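Local coordinates for uncharacterized protein lp_2219 (PDB 3HFQ) that is of unknown function but belongs to the lactonase family of seven-bladed beta-propellers, so it may act on a lactone, at residues 302-305 with 310-313. The protein carries 1 engineered substitution. Numbering follows the deposited sequence.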
ATOM      1  N   VAL A 302      -8.440   6.038  -7.772  1.00  9.63           N
ATOM      2  CA  VAL A 302      -8.680   4.773  -7.094  1.00  8.09           C
ATOM      3  C   VAL A 302      -8.938   3.710  -8.154  1.00 10.19           C
ATOM      4  O   VAL A 302      -9.461   4.016  -9.226  1.00 10.18           O
ATOM      5  CB  VAL A 302      -9.924   4.849  -6.162  1.00 15.15           C
ATOM      6  CG1 VAL A 302     -11.153   5.232  -6.964  1.00 13.91           C
ATOM      7  CG2 VAL A 302     -10.151   3.501  -5.467  1.00 10.59           C
ATOM      8  N   VAL A 303      -8.549   2.473  -7.870  1.00 11.84           N
ATOM      9  CA  VAL A 303      -8.795   1.380  -8.806  1.00  8.97           C
ATOM     10  C   VAL A 303      -9.656   0.345  -8.113  1.00 12.27           C
ATOM     11  O   VAL A 303      -9.475   0.074  -6.929  1.00 10.38           O
ATOM     12  CB  VAL A 303      -7.493   0.693  -9.296  1.00  9.92           C
ATOM     13  CG1 VAL A 303      -6.719   1.633 -10.195  1.00 14.50           C
ATOM     14  CG2 VAL A 303      -6.640   0.249  -8.112  1.00 10.77           C
ATOM     15  N   ASN A 304     -10.604  -0.218  -8.857  1.00  9.99           N
ATOM     16  CA  ASN A 304     -11.507  -1.231  -8.330  1.00  9.04           C
ATOM     17  C   ASN A 304     -11.142  -2.579  -8.924  1.00 11.51           C
ATOM     18  O   ASN A 304     -11.198  -2.777 -10.138  1.00 11.73           O
ATOM     19  CB  ASN A 304     -12.952  -0.868  -8.669  1.00  9.13           C
ATOM     20  CG  ASN A 304     -13.385   0.429  -8.021  1.00 11.69           C
ATOM     21  OD1 ASN A 304     -13.609   0.486  -6.812  1.00 12.37           O
ATOM     22  ND2 ASN A 304     -13.491   1.486  -8.821  1.00  8.50           N
ATOM     23  N   GLN A 305     -10.782  -3.502  -8.042  1.00 11.44           N
ATOM     24  CA  GLN A 305     -10.355  -4.848  -8.398  1.00 12.62           C
ATOM     25  C   GLN A 305     -11.340  -5.718  -9.177  1.00 15.67           C
ATOM     26  O   GLN A 305     -10.983  -6.288 -10.211  1.00 12.97           O
ATOM     27  CB  GLN A 305      -9.931  -5.579  -7.118  1.00 12.52           C
ATOM     28  CG  GLN A 305      -9.427  -6.992  -7.312  1.00 17.43           C
ATOM     29  CD  GLN A 305      -9.020  -7.651  -6.000  1.00 17.38           C
ATOM     30  OE1 GLN A 305      -8.685  -8.832  -5.968  1.00 32.40           O
ATOM     31  NE2 GLN A 305      -9.048  -6.887  -4.915  1.00 15.18           N
ATOM     32  N   ALA A 310     -11.086   2.312 -12.999  1.00 13.46           N
ATOM     33  CA  ALA A 310     -10.430   3.291 -12.152  1.00 11.29           C
ATOM     34  C   ALA A 310     -11.331   4.517 -12.116  1.00 12.52           C
ATOM     35  O   ALA A 310     -12.110   4.753 -13.044  1.00 11.36           O
ATOM     36  CB  ALA A 310      -9.062   3.649 -12.721  1.00 11.66           C
ATOM     37  N   THR A 311     -11.225   5.290 -11.045  1.00  8.52           N
ATOM     38  CA  THR A 311     -12.046   6.482 -10.877  1.00  9.78           C
ATOM     39  C   THR A 311     -11.180   7.672 -10.503  1.00 14.19           C
ATOM     40  O   THR A 311     -10.247   7.546  -9.704  1.00 13.44           O
ATOM     41  CB  THR A 311     -13.102   6.261  -9.775  1.00 10.05           C
ATOM     42  OG1 THR A 311     -13.887   5.105 -10.097  1.00 14.17           O
ATOM     43  CG2 THR A 311     -14.021   7.471  -9.653  1.00 11.16           C
ATOM     44  N   LEU A 312     -11.489   8.824 -11.089  1.00  8.42           N
ATOM     45  CA  LEU A 312     -10.745  10.051 -10.825  1.00  9.63           C
ATOM     46  C   LEU A 312     -11.597  11.037 -10.037  1.00 12.34           C
ATOM     47  O   LEU A 312     -12.754  11.284 -10.388  1.00 11.73           O
ATOM     48  CB  LEU A 312     -10.316  10.713 -12.141  1.00 12.56           C
ATOM     49  CG  LEU A 312      -9.650  12.089 -11.998  1.00 13.79           C
ATOM     50  CD1 LEU A 312      -8.288  11.935 -11.338  1.00 10.88           C
ATOM     51  CD2 LEU A 312      -9.496  12.743 -13.362  1.00 12.79           C
ATOM     52  N   TYR A 313     -11.017  11.595  -8.978  1.00 12.74           N
ATOM     53  CA  TYR A 313     -11.699  12.587  -8.149  1.00 11.04           C
ATOM     54  C   TYR A 313     -10.902  13.870  -8.118  1.00 12.31           C
ATOM     55  O   TYR A 313      -9.684  13.865  -8.296  1.00 10.02           O
ATOM     56  CB  TYR A 313     -11.800  12.164  -6.680  1.00 10.06           C
ATOM     57  CG  TYR A 313     -12.465  10.856  -6.394  1.00 12.85           C
ATOM     58  CD1 TYR A 313     -11.709   9.699  -6.218  1.00 14.13           C
ATOM     59  CD2 TYR A 313     -13.847  10.782  -6.214  1.00 14.15           C
ATOM     60  CE1 TYR A 313     -12.309   8.498  -5.875  1.00 19.72           C
ATOM     61  CE2 TYR A 313     -14.459   9.584  -5.873  1.00 13.61           C
ATOM     62  CZ  TYR A 313     -13.681   8.449  -5.694  1.00 18.47           C
ATOM     63  OH  TYR A 313     -14.265   7.265  -5.323  1.00 22.93           O
TER
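V302 and T311 form an antiparallel hydrogen-bonded pair, each giving its N-H to the other's carbonyl. V302 N lies 3.0 Å from T311 O. The return bond, from T311 N to V302 O, is 2.8 Å long. Both are nearly straight, with N-H...O angles of 165° and 160°, and each donor lies in the plane of the carbonyl it reaches. A310 CA adds a CH...O contact to V302 O at 3.2 Å, giving that oxygen a second, weaker partner.

The side chains of V302 and T311 lie side by side on one face of the sheet. With chi1 at 58°, V302 CG1 sits between its own backbone N and carbonyl carbon, reaching T311 CB and Y313 CE1, both at 3.6 Å. A beta-branched valine suits an extended strand, and one of its methyls touches both neighbours at once. T311 CG2 packs over one face of the Y313 ring, near its rim.

The polar ends are held from the end of strand 275-282 and the residue after it: T311 OG1 by T283 O, N304 OD1 by T283 OG1, Y313 OH by S282 O. N304 ND2 gives a hydrogen bond to N309 O across the mouth of the hairpin. On the opposite face V303 and A310 form the non-hydrogen-bonded pair, their CA atoms 4.2 Å apart. Alanine's single methyl suits this close spacing, its CB meeting V303 CG1 at 4.0 Å.

This hairpin joins the two middle strands of one propeller blade; its buried hydroxyls and amide each have a hydrogen-bond partner, so polar groups can sit beside the apolar V302-Y313 packing.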